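Local coordinates for outer membrane porin protein 32 (Delftia acidovorans, PDB 2FGQ) that forms trimeric, anion-selective channels through the bacterial outer membrane and binds malate in its pore, at residues P182-L187 / G209-F214; A200-E205 / K229-G234; G250-V255 / V279-K284; K265-K270 / K298-L303. All coordinates share one frame; numbering follows the deposited sequence.

Contact 1: residues P182-L187 / G209-F214; sequences PLSASL and GASYNF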
loop_
_atom_site.group_PDB
_atom_site.type_symbol
_atom_site.label_atom_id
_atom_site.label_comp_id
_atom_site.label_asym_id
_atom_site.label_seq_id
_atom_site.Cartn_x
_atom_site.Cartn_y
_atom_site.Cartn_z
ATOM N N PRO A 182 -39.200 -1.853 -7.321
ATOM C CA PRO A 182 -39.696 -0.890 -6.319
ATOM C C PRO A 182 -39.722 -1.405 -4.883
ATOM O O PRO A 182 -39.534 -0.655 -3.952
ATOM C CB PRO A 182 -41.111 -0.571 -6.804
ATOM C CG PRO A 182 -41.501 -1.694 -7.665
ATOM C CD PRO A 182 -40.248 -2.185 -8.307
ATOM N N LEU A 183 -39.967 -2.698 -4.721
ATOM C CA LEU A 183 -40.091 -3.321 -3.413
ATOM C C LEU A 183 -38.886 -4.200 -3.110
ATOM O O LEU A 183 -38.441 -4.984 -3.933
ATOM C CB LEU A 183 -41.356 -4.169 -3.347
ATOM C CG LEU A 183 -41.571 -4.974 -2.063
ATOM C CD1 LEU A 183 -41.764 -4.079 -0.889
ATOM C CD2 LEU A 183 -42.754 -5.949 -2.173
ATOM N N SER A 184 -38.387 -4.052 -1.896
ATOM C CA SER A 184 -37.274 -4.852 -1.397
ATOM C C SER A 184 -37.526 -5.207 0.051
ATOM O O SER A 184 -37.902 -4.338 0.845
ATOM C CB SER A 184 -35.966 -4.042 -1.507
ATOM O OG SER A 184 -34.823 -4.802 -1.112
ATOM N N ALA A 185 -37.326 -6.477 0.392
ATOM C CA ALA A 185 -37.366 -6.886 1.789
ATOM C C ALA A 185 -36.379 -8.036 1.988
ATOM O O ALA A 185 -36.260 -8.895 1.135
ATOM C CB ALA A 185 -38.747 -7.341 2.161
ATOM N N SER A 186 -35.719 -8.051 3.132
ATOM C CA SER A 186 -34.692 -9.045 3.395
ATOM C C SER A 186 -34.647 -9.408 4.862
ATOM O O SER A 186 -34.809 -8.541 5.716
ATOM C CB SER A 186 -33.283 -8.527 3.019
ATOM O OG SER A 186 -33.222 -7.896 1.745
ATOM N N LEU A 187 -34.352 -10.678 5.127
ATOM C CA LEU A 187 -34.104 -11.186 6.464
ATOM C C LEU A 187 -32.725 -11.830 6.486
ATOM O O LEU A 187 -32.460 -12.746 5.721
ATOM C CB LEU A 187 -35.152 -12.225 6.856
ATOM C CG LEU A 187 -34.892 -12.963 8.184
ATOM C CD1 LEU A 187 -35.004 -12.022 9.356
ATOM C CD2 LEU A 187 -35.872 -14.132 8.301
ATOM N N GLY A 209 -35.025 -5.897 6.963
ATOM C CA GLY A 209 -35.103 -4.612 6.299
ATOM C C GLY A 209 -36.150 -4.647 5.204
ATOM O O GLY A 209 -36.426 -5.699 4.644
ATOM N N ALA A 210 -36.741 -3.489 4.925
ATOM C CA ALA A 210 -37.708 -3.362 3.822
ATOM C C ALA A 210 -37.708 -1.955 3.298
ATOM O O ALA A 210 -37.425 -1.011 4.039
ATOM C CB ALA A 210 -39.109 -3.741 4.269
ATOM N N SER A 211 -38.040 -1.812 2.027
ATOM C CA SER A 211 -38.156 -0.493 1.436
ATOM C C SER A 211 -39.119 -0.525 0.269
ATOM O O SER A 211 -39.350 -1.558 -0.340
ATOM C CB SER A 211 -36.811 0.056 0.948
ATOM O OG SER A 211 -36.201 -0.760 -0.054
ATOM N N TYR A 212 -39.692 0.636 -0.026
ATOM C CA TYR A 212 -40.509 0.788 -1.210
ATOM C C TYR A 212 -40.188 2.097 -1.860
ATOM O O TYR A 212 -40.227 3.116 -1.205
ATOM C CB TYR A 212 -42.019 0.691 -0.893
ATOM C CG TYR A 212 -42.802 0.500 -2.174
ATOM C CD1 TYR A 212 -43.317 1.578 -2.853
ATOM C CD2 TYR A 212 -42.944 -0.758 -2.752
ATOM C CE1 TYR A 212 -43.988 1.415 -4.061
ATOM C CE2 TYR A 212 -43.609 -0.917 -3.942
ATOM C CZ TYR A 212 -44.124 0.179 -4.591
ATOM O OH TYR A 212 -44.803 0.025 -5.795
ATOM N N ASN A 213 -39.887 2.051 -3.156
ATOM C CA ASN A 213 -39.570 3.221 -3.946
ATOM C C ASN A 213 -40.789 3.610 -4.779
ATOM O O ASN A 213 -41.115 2.935 -5.761
ATOM C CB ASN A 213 -38.373 2.952 -4.845
ATOM C CG ASN A 213 -37.794 4.218 -5.408
ATOM O OD1 ASN A 213 -38.458 5.249 -5.446
ATOM N ND2 ASN A 213 -36.533 4.157 -5.804
ATOM N N PHE A 214 -41.467 4.675 -4.336
ATOM C CA PHE A 214 -42.658 5.201 -5.019
ATOM C C PHE A 214 -42.266 6.101 -6.212
ATOM O O PHE A 214 -43.143 6.598 -6.898
ATOM C CB PHE A 214 -43.515 6.031 -4.061
ATOM C CG PHE A 214 -43.988 5.310 -2.830
ATOM C CD1 PHE A 214 -45.230 4.690 -2.804
ATOM C CD2 PHE A 214 -43.214 5.270 -1.677
ATOM C CE1 PHE A 214 -45.696 4.049 -1.676
ATOM C CE2 PHE A 214 -43.670 4.600 -0.538
ATOM C CZ PHE A 214 -44.935 4.011 -0.537
HETATM O O HOH W 1 -37.124 -0.280 -2.579
#

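Contact 2: residues A200-E205 / K229-G234; sequences ATDRDE and KRDIGG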
loop_
_atom_site.group_PDB
_atom_site.type_symbol
_atom_site.label_atom_id
_atom_site.label_comp_id
_atom_site.label_asym_id
_atom_site.label_seq_id
_atom_site.Cartn_x
_atom_site.Cartn_y
_atom_site.Cartn_z
ATOM N N ALA A 200 -14.457 -16.553 25.344
ATOM C CA ALA A 200 -15.146 -16.948 24.113
ATOM C C ALA A 200 -16.588 -16.448 24.153
ATOM O O ALA A 200 -17.267 -16.595 25.173
ATOM C CB ALA A 200 -15.132 -18.451 23.966
ATOM N N THR A 201 -17.030 -15.896 23.031
ATOM C CA THR A 201 -18.312 -15.190 22.914
ATOM C C THR A 201 -18.821 -15.376 21.488
ATOM O O THR A 201 -18.047 -15.318 20.542
ATOM C CB THR A 201 -18.120 -13.699 23.206
ATOM O OG1 THR A 201 -17.722 -13.497 24.569
ATOM C CG2 THR A 201 -19.373 -12.881 23.048
ATOM N N ASP A 202 -20.103 -15.669 21.348
ATOM C CA ASP A 202 -20.762 -15.672 20.043
ATOM C C ASP A 202 -21.349 -14.291 19.785
ATOM O O ASP A 202 -21.966 -13.696 20.660
ATOM C CB ASP A 202 -21.947 -16.639 20.015
ATOM C CG ASP A 202 -21.560 -18.084 20.072
ATOM O OD1 ASP A 202 -20.389 -18.453 19.866
ATOM O OD2 ASP A 202 -22.423 -18.962 20.370
ATOM N N ARG A 203 -21.215 -13.815 18.563
ATOM C CA ARG A 203 -21.859 -12.606 18.116
ATOM C C ARG A 203 -22.993 -13.046 17.191
ATOM O O ARG A 203 -22.767 -13.451 16.054
ATOM C CB ARG A 203 -20.861 -11.711 17.360
ATOM C CG ARG A 203 -21.400 -10.379 16.907
ATOM C CD ARG A 203 -20.488 -9.677 15.920
ATOM N NE ARG A 203 -20.785 -8.258 15.746
ATOM C CZ ARG A 203 -21.838 -7.790 15.068
ATOM N NH1 ARG A 203 -22.668 -8.623 14.428
ATOM N NH2 ARG A 203 -22.019 -6.488 14.990
ATOM N N ASP A 204 -24.220 -12.918 17.683
ATOM C CA ASP A 204 -25.428 -13.341 16.972
ATOM C C ASP A 204 -26.148 -12.096 16.456
ATOM O O ASP A 204 -26.316 -11.149 17.200
ATOM C CB ASP A 204 -26.373 -14.106 17.927
ATOM C CG ASP A 204 -25.768 -15.344 18.484
ATOM O OD1 ASP A 204 -24.869 -15.928 17.822
ATOM O OD2 ASP A 204 -26.153 -15.834 19.578
ATOM N N GLU A 205 -26.591 -12.101 15.212
ATOM C CA GLU A 205 -27.220 -10.932 14.617
ATOM C C GLU A 205 -28.384 -11.371 13.745
ATOM O O GLU A 205 -28.245 -12.209 12.862
ATOM C CB GLU A 205 -26.190 -10.225 13.757
ATOM C CG GLU A 205 -26.529 -8.877 13.164
ATOM C CD GLU A 205 -25.509 -8.511 12.097
ATOM O OE1 GLU A 205 -24.599 -7.704 12.426
ATOM O OE2 GLU A 205 -25.599 -9.073 10.953
ATOM N N LYS A 229 -23.098 -13.110 23.168
ATOM C CA LYS A 229 -23.443 -14.100 24.196
ATOM C C LYS A 229 -22.169 -14.839 24.609
ATOM O O LYS A 229 -21.584 -15.582 23.826
ATOM C CB LYS A 229 -24.453 -15.089 23.629
ATOM C CG LYS A 229 -25.039 -16.015 24.633
ATOM C CD LYS A 229 -26.341 -16.700 24.138
ATOM C CE LYS A 229 -26.412 -18.132 24.648
ATOM N NZ LYS A 229 -26.203 -18.206 26.123
ATOM N N ARG A 230 -21.721 -14.605 25.830
ATOM C CA ARG A 230 -20.474 -15.170 26.313
ATOM C C ARG A 230 -20.703 -16.591 26.763
ATOM O O ARG A 230 -21.714 -16.888 27.406
ATOM C CB ARG A 230 -19.960 -14.253 27.427
ATOM C CG ARG A 230 -18.639 -14.587 28.005
ATOM C CD ARG A 230 -18.149 -13.523 28.944
ATOM N NE ARG A 230 -19.033 -13.409 30.105
ATOM C CZ ARG A 230 -18.799 -12.597 31.148
ATOM N NH1 ARG A 230 -17.742 -11.807 31.160
ATOM N NH2 ARG A 230 -19.664 -12.547 32.161
ATOM N N ASP A 231 -19.800 -17.502 26.395
ATOM C CA ASP A 231 -19.984 -18.941 26.666
ATOM C C ASP A 231 -20.208 -19.223 28.159
ATOM O O ASP A 231 -21.044 -20.067 28.486
ATOM C CB ASP A 231 -18.787 -19.784 26.203
ATOM C CG ASP A 231 -18.642 -19.876 24.693
ATOM O OD1 ASP A 231 -19.339 -19.166 23.924
ATOM O OD2 ASP A 231 -17.806 -20.678 24.200
ATOM N N ILE A 232 -19.483 -18.555 29.044
ATOM C CA ILE A 232 -19.613 -18.818 30.486
ATOM C C ILE A 232 -20.866 -18.188 31.087
ATOM O O ILE A 232 -21.106 -18.333 32.290
ATOM C CB ILE A 232 -18.380 -18.360 31.320
ATOM C CG1 ILE A 232 -18.206 -16.845 31.277
ATOM C CG2 ILE A 232 -17.145 -19.165 30.936
ATOM C CD1 ILE A 232 -17.568 -16.244 32.515
ATOM N N GLY A 233 -21.583 -17.395 30.288
ATOM C CA GLY A 233 -22.740 -16.671 30.761
ATOM C C GLY A 233 -22.586 -15.183 30.582
ATOM O O GLY A 233 -21.476 -14.664 30.610
ATOM N N GLY A 234 -23.718 -14.490 30.443
ATOM C CA GLY A 234 -23.743 -13.061 30.253
ATOM C C GLY A 234 -23.868 -12.676 28.791
ATOM O O GLY A 234 -23.451 -13.434 27.902
HETATM O O HOH W 2 -16.899 -17.434 27.888
HETATM O O HOH W 3 -18.216 -18.646 21.477
HETATM O O HOH W 4 -20.903 -21.295 21.795
#

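Contact 3: residues G250-V255 / V279-K284; sequences GGVGEV and VHNLSK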
loop_
_atom_site.group_PDB
_atom_site.type_symbol
_atom_site.label_atom_id
_atom_site.label_comp_id
_atom_site.label_asym_id
_atom_site.label_seq_id
_atom_site.Cartn_x
_atom_site.Cartn_y
_atom_site.Cartn_z
ATOM N N GLY A 250 -36.048 18.536 -7.699
ATOM C CA GLY A 250 -35.720 19.325 -8.873
ATOM C C GLY A 250 -34.745 18.825 -9.911
ATOM O O GLY A 250 -33.943 19.607 -10.399
ATOM N N GLY A 251 -34.780 17.569 -10.315
ATOM C CA GLY A 251 -33.917 17.201 -11.448
ATOM C C GLY A 251 -32.463 16.810 -11.169
ATOM O O GLY A 251 -31.954 15.890 -11.817
ATOM N N VAL A 252 -31.784 17.467 -10.225
ATOM C CA VAL A 252 -30.411 17.058 -9.865
ATOM C C VAL A 252 -30.148 16.903 -8.341
ATOM O O VAL A 252 -29.052 16.574 -7.920
ATOM C CB VAL A 252 -29.416 18.058 -10.505
ATOM C CG1 VAL A 252 -29.289 19.321 -9.703
ATOM C CG2 VAL A 252 -28.145 17.427 -10.698
ATOM N N GLY A 253 -31.178 17.085 -7.527
ATOM C CA GLY A 253 -31.054 17.017 -6.084
ATOM C C GLY A 253 -31.733 15.818 -5.467
ATOM O O GLY A 253 -32.580 15.184 -6.071
ATOM N N GLU A 254 -31.374 15.540 -4.227
ATOM C CA GLU A 254 -32.000 14.477 -3.443
ATOM C C GLU A 254 -31.927 14.892 -1.979
ATOM O O GLU A 254 -30.885 15.311 -1.508
ATOM C CB GLU A 254 -31.272 13.162 -3.641
ATOM C CG GLU A 254 -31.866 12.013 -2.872
ATOM C CD GLU A 254 -30.958 10.809 -2.881
ATOM O OE1 GLU A 254 -29.718 10.995 -3.014
ATOM O OE2 GLU A 254 -31.478 9.689 -2.748
ATOM N N VAL A 255 -33.041 14.773 -1.266
ATOM C CA VAL A 255 -33.093 15.009 0.158
ATOM C C VAL A 255 -33.330 13.676 0.855
ATOM O O VAL A 255 -34.044 12.806 0.333
ATOM C CB VAL A 255 -34.181 16.056 0.533
ATOM C CG1 VAL A 255 -35.568 15.583 0.190
ATOM C CG2 VAL A 255 -34.106 16.417 1.972
ATOM N N VAL A 279 -27.982 15.855 -1.451
ATOM C CA VAL A 279 -26.997 15.594 -2.473
ATOM C C VAL A 279 -27.390 16.375 -3.713
ATOM O O VAL A 279 -28.538 16.305 -4.161
ATOM C CB VAL A 279 -26.953 14.091 -2.784
ATOM C CG1 VAL A 279 -25.957 13.782 -3.885
ATOM C CG2 VAL A 279 -26.604 13.297 -1.531
ATOM N N HIS A 280 -26.447 17.140 -4.247
ATOM C CA HIS A 280 -26.678 17.946 -5.429
ATOM C C HIS A 280 -25.725 17.444 -6.517
ATOM O O HIS A 280 -24.507 17.650 -6.415
ATOM C CB HIS A 280 -26.385 19.389 -5.106
ATOM C CG HIS A 280 -26.649 20.329 -6.231
ATOM N ND1 HIS A 280 -25.661 20.797 -7.063
ATOM C CD2 HIS A 280 -27.794 20.905 -6.649
ATOM C CE1 HIS A 280 -26.187 21.607 -7.962
ATOM N NE2 HIS A 280 -27.480 21.701 -7.726
ATOM N N ASN A 281 -26.258 16.822 -7.555
ATOM C CA ASN A 281 -25.410 16.312 -8.629
ATOM C C ASN A 281 -24.969 17.402 -9.608
ATOM O O ASN A 281 -25.789 18.160 -10.171
ATOM C CB ASN A 281 -26.068 15.151 -9.377
ATOM C CG ASN A 281 -26.499 14.046 -8.450
ATOM O OD1 ASN A 281 -27.668 13.672 -8.376
ATOM N ND2 ASN A 281 -25.599 13.505 -7.802
ATOM N N LEU A 282 -23.674 17.526 -9.781
ATOM C CA LEU A 282 -23.127 18.398 -10.828
ATOM C C LEU A 282 -23.002 17.641 -12.128
ATOM O O LEU A 282 -23.010 18.243 -13.211
ATOM C CB LEU A 282 -21.770 18.936 -10.421
ATOM C CG LEU A 282 -21.698 19.757 -9.136
ATOM C CD1 LEU A 282 -20.247 20.103 -8.861
ATOM C CD2 LEU A 282 -22.540 21.017 -9.264
ATOM N N SER A 283 -22.928 16.319 -12.010
ATOM C CA SER A 283 -22.925 15.403 -13.129
ATOM C C SER A 283 -23.290 14.048 -12.554
ATOM O O SER A 283 -23.428 13.905 -11.340
ATOM C CB SER A 283 -21.530 15.315 -13.765
ATOM O OG SER A 283 -20.577 14.662 -12.901
ATOM N N LYS A 284 -23.346 13.033 -13.407
ATOM C CA LYS A 284 -23.581 11.682 -12.929
ATOM C C LYS A 284 -22.473 11.192 -11.990
ATOM O O LYS A 284 -22.771 10.403 -11.098
ATOM C CB LYS A 284 -23.763 10.693 -14.087
ATOM C CG LYS A 284 -25.015 10.976 -14.924
ATOM C CD LYS A 284 -26.329 10.674 -14.166
ATOM C CE LYS A 284 -26.878 9.250 -14.445
ATOM N NZ LYS A 284 -26.881 8.382 -13.203
#

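Contact 4: residues K265-K270 / K298-L303; sequences KAIDSK and KDASTL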
loop_
_atom_site.group_PDB
_atom_site.type_symbol
_atom_site.label_atom_id
_atom_site.label_comp_id
_atom_site.label_asym_id
_atom_site.label_seq_id
_atom_site.Cartn_x
_atom_site.Cartn_y
_atom_site.Cartn_z
ATOM N N LYS A 265 -28.985 -2.706 25.916
ATOM C CA LYS A 265 -29.498 -3.370 27.132
ATOM C C LYS A 265 -28.483 -3.522 28.219
ATOM O O LYS A 265 -28.836 -3.507 29.401
ATOM C CB LYS A 265 -30.145 -4.725 26.833
ATOM C CG LYS A 265 -31.241 -4.637 25.832
ATOM C CD LYS A 265 -32.415 -3.823 26.327
ATOM C CE LYS A 265 -33.682 -4.127 25.572
ATOM N NZ LYS A 265 -34.819 -3.281 26.038
ATOM N N ALA A 266 -27.214 -3.662 27.868
ATOM C CA ALA A 266 -26.218 -3.926 28.871
ATOM C C ALA A 266 -25.973 -2.725 29.769
ATOM O O ALA A 266 -25.457 -2.905 30.870
ATOM C CB ALA A 266 -24.906 -4.386 28.218
ATOM N N ILE A 267 -26.299 -1.521 29.308
ATOM C CA ILE A 267 -26.174 -0.314 30.109
ATOM C C ILE A 267 -27.540 0.351 30.363
ATOM O O ILE A 267 -27.600 1.498 30.814
ATOM C CB ILE A 267 -25.155 0.688 29.424
ATOM C CG1 ILE A 267 -25.573 0.971 27.983
ATOM C CG2 ILE A 267 -23.770 0.084 29.474
ATOM C CD1 ILE A 267 -24.946 2.176 27.386
ATOM N N ASP A 268 -28.624 -0.363 30.064
ATOM C CA ASP A 268 -30.011 0.123 30.199
ATOM C C ASP A 268 -30.153 1.551 29.672
ATOM O O ASP A 268 -30.701 2.403 30.344
ATOM C CB ASP A 268 -30.533 0.056 31.666
ATOM C CG ASP A 268 -32.028 0.556 31.800
ATOM O OD1 ASP A 268 -32.392 1.184 32.848
ATOM O OD2 ASP A 268 -32.914 0.384 30.902
ATOM N N SER A 269 -29.654 1.808 28.463
ATOM C CA SER A 269 -29.663 3.147 27.920
ATOM C C SER A 269 -29.989 3.151 26.441
ATOM O O SER A 269 -29.534 2.290 25.700
ATOM C CB SER A 269 -28.292 3.781 28.115
ATOM O OG SER A 269 -27.950 3.842 29.491
ATOM N N LYS A 270 -30.699 4.175 26.026
ATOM C CA LYS A 270 -31.060 4.390 24.648
ATOM C C LYS A 270 -30.328 5.602 24.080
ATOM O O LYS A 270 -29.952 6.525 24.810
ATOM C CB LYS A 270 -32.568 4.610 24.535
ATOM C CG LYS A 270 -33.383 3.382 24.880
ATOM C CD LYS A 270 -34.857 3.655 24.798
ATOM C CE LYS A 270 -35.624 2.412 25.199
ATOM N NZ LYS A 270 -37.074 2.720 25.209
ATOM N N LYS A 298 -29.064 8.978 26.063
ATOM C CA LYS A 298 -29.708 8.999 27.384
ATOM C C LYS A 298 -28.873 8.202 28.377
ATOM O O LYS A 298 -28.147 7.243 28.021
ATOM C CB LYS A 298 -31.115 8.420 27.286
ATOM C CG LYS A 298 -32.031 9.127 26.308
ATOM C CD LYS A 298 -32.280 10.587 26.656
ATOM C CE LYS A 298 -33.439 10.751 27.637
ATOM N NZ LYS A 298 -33.600 12.222 27.986
ATOM N N ASP A 299 -28.957 8.596 29.644
ATOM C CA ASP A 299 -28.404 7.822 30.738
ATOM C C ASP A 299 -26.918 7.522 30.558
ATOM O O ASP A 299 -26.102 8.470 30.499
ATOM C CB ASP A 299 -29.271 6.579 30.945
ATOM C CG ASP A 299 -30.693 6.939 31.287
ATOM O OD1 ASP A 299 -30.862 7.763 32.211
ATOM O OD2 ASP A 299 -31.708 6.458 30.720
ATOM N N ALA A 300 -26.539 6.256 30.427
ATOM C CA ALA A 300 -25.128 5.885 30.354
ATOM C C ALA A 300 -24.564 5.805 28.919
ATOM O O ALA A 300 -23.402 5.495 28.710
ATOM C CB ALA A 300 -24.893 4.575 31.073
ATOM N N SER A 301 -25.410 6.028 27.939
ATOM C CA SER A 301 -24.990 5.948 26.537
ATOM C C SER A 301 -23.998 7.049 26.186
ATOM O O SER A 301 -24.148 8.192 26.620
ATOM C CB SER A 301 -26.221 5.996 25.633
ATOM O OG SER A 301 -25.886 5.797 24.268
ATOM N N THR A 302 -23.003 6.674 25.397
ATOM C CA THR A 302 -21.869 7.526 25.032
ATOM C C THR A 302 -21.564 7.512 23.528
ATOM O O THR A 302 -20.422 7.770 23.132
ATOM C CB THR A 302 -20.570 7.091 25.759
ATOM O OG1 THR A 302 -20.320 5.710 25.510
ATOM C CG2 THR A 302 -20.677 7.261 27.266
ATOM N N LEU A 303 -22.551 7.180 22.706
ATOM C CA LEU A 303 -22.344 7.088 21.269
ATOM C C LEU A 303 -22.020 8.426 20.636
ATOM O O LEU A 303 -22.580 9.452 20.984
ATOM C CB LEU A 303 -23.548 6.468 20.574
ATOM C CG LEU A 303 -23.906 5.044 21.000
ATOM C CD1 LEU A 303 -25.149 4.624 20.242
ATOM C CD2 LEU A 303 -22.755 4.039 20.780
HETATM O O HOH W 5 -32.374 5.278 28.245
#

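Contact 1: residues P182-L187 / G209-F214
Pro182 and Tyr212 meet at the open end of a beta hairpin in the 16-stranded antiparallel porin barrel, where the start of strand 183-196 runs beside the end of strand 199-213. Their side chains lie next to each other and point the same way, Pro182 CB resting 3.8 Å from Tyr212 CZ. The phenol reaches across the strand gap because its CG is anti to the backbone N (chi1 -166°). Leu183 crosses it at about a right angle and brings CB to the ring edge, 3.8 Å from Tyr212 CD2. Replacing Tyr212 by an alanine removes the ring and would probably leave Pro182 CB and the flank of Leu183 without their aromatic neighbour, opening a gap beside Pro182. Leu183, Tyr212, Ala185 and Ala210 share one face, probably the lipid side.

Ser184, Ser186 and Ser211 occupy the other face, the one turned to helix 96-101. Ser184 OG bonds to Asp179 of the neighbouring strand 171-179 and to Tyr104, and Ser186 OG to Tyr104 and Lys100, so that Lys100 and Tyr104 tie the wall to helix 96-101 and the residues just after it; the side chain of Ser186 is about 13 Å from the bound malate. Pairs of backbone hydrogen bonds join Ser184 with Ser211 and Ser186 with Gly209, the link from Ser211 N to Ser184 O measuring 2.8 Å. Ser211 OG packs 3.6 Å from Ser184 CB. Pro182 O accepts Asn213 N at 2.8 Å and also a water, which lies 2.7 Å from Ser211 OG.

Contact 2: residues A200-E205 / K229-G234
Ala200, Thr201 and Asp202 pair with Lys229, Arg230 and Asp231 where the hairpin of strands 199-213 and 218-230 gives way to a loop at the barrel rim. Three backbone bonds join the segments. Asp202 and Lys229 exchange two of them, Asp202 N to Lys229 O at 2.9 Å and Lys229 N to Asp202 O at 2.8 Å. Beyond the last bridge, Asp231 N reaches Ala200 O at 3.0 Å in an almost straight bond (174°), and a water donating to that same oxygen accepts from Ile232 N.

Packing is light. Thr201 turns OG1, which is bonded to Leu199 O, against CB and CG of Arg230, while its CG2, anti to the backbone N, rests on the backbone of Lys229. Ala200 CB lies 3.5 Å from Asp231 OD2.

Within the type I turn from Arg230 to Gly233, the guanidinium grips one atom side-on and in its own plane: Gly233 O receives Arg230 NE at 2.8 Å and Arg230 NH2 at 3.2 Å.

The charged contact is between two acids, Asp202 OD1 and Asp231 OD1, 4.3 Å apart with a water lying between them. Lys193 forms a salt bridge with Asp202, whereas Lys229 NZ stays well away. The strands are therefore joined by their backbones, and the repulsion of the paired carboxylates is probably eased by water and Lys193.

Contact 3: residues G250-V255 / V279-K284
Val252 sets CG1 between its backbone N and carbonyl carbon (chi1 81°), which aims that methyl obliquely at the imidazole of His280; the exact seat of its other methyl, on the side of Asn281, is doubtful. Glu254 instead carries CG anti to the backbone N and extends from there, running alongside Val279 in the same direction until Glu254 OE1 is 4.1 Å from Val279 CG2. A sulfate ion, probably from the crystallisation liquor, lies close to this carboxylate.

The backbones zip up the antiparallel hairpin. Asn281 N gives Val252 O a straight bond of 2.8 Å (172°), and Val279 N reaches Glu254 O at 3.0 Å. Val279 O is shared: Glu254 N comes at 2.9 Å in a bent bond (135°), while Gly253 CA makes a CH···O contact at 3.2 Å. A glycine in place of Val252 would probably leave the ring of His280 without the methyl that leans on it from across the hairpin, and freer to turn.

The contact pairs strands 253-264 and 269-281 at the open end of their hairpin, away from the connecting turn. Glu254 touches Ser246 of strand 235-249 on one flank and Val279 packs on Ala287 of strand 286-297 on the other, while Leu282 and Ser283 meet Leu47 of the second subunit.

Contact 4: residues K265-K270 / K298-L303
Ser269 reaches Ala300 with its hydroxyl, the polar centre of the contact. Its OG is anti to the carbonyl carbon and beside the backbone N (chi1 -60°), a setting that lets it bridge two loops: Ser269 OG accepts from Ala300 N at 2.9 Å and donates to Ile267 O at 2.7 Å, arriving well above that carbonyl's plane. The bonded hydroxyl also lies 3.4 Å from Asp299 CB.

Ile267 takes the crowded position for CG1 (chi1 55°), from which its CD1 reaches Ser301 CA at 3.9 Å while its CB flanks the methyl of Ala300. Lys298 N bonds to Lys270 O at 2.9 Å; its chain leaves with CB near that oxygen, then bends twice and carries the ammonium away. Asp299, at the second position of a type II' turn from Lys298 to Ser301, sends OD2 to a water at 2.8 Å that accepts from Lys270 N.

Asp268 and Ser269 together face Gln264 in a G1 beta bulge at the start of strand 269-281. Ser301 OG bonds to Gln264 and to Asn297, so the loop that follows strand 286-297 is tied back to the ends of strands 253-264 and 286-297.

In the fold
All four contacts reach the same barrel sheet, though one side of contact 4 is a loop. Contacts 1 and 2 share strand 199-213 and hold its two ends, their centres 31 Å apart; contacts 3 and 4 do likewise for the strand 269-281, with centres 38 Å apart. Contacts 2 and 3 lie on opposite sides of the chain's centre. Contacts 1, 3 and 4 are partly buried. Contact 1 is the most regular, a run of strand pairing with an apolar face and a serine face, while contact 3 combines a short piece of pairing with valine packing near the subunit interface. Contact 4 replaces strand pairing by a buried serine that fastens mostly exposed residues. Contact 2 is the surface one, rich in charge and water.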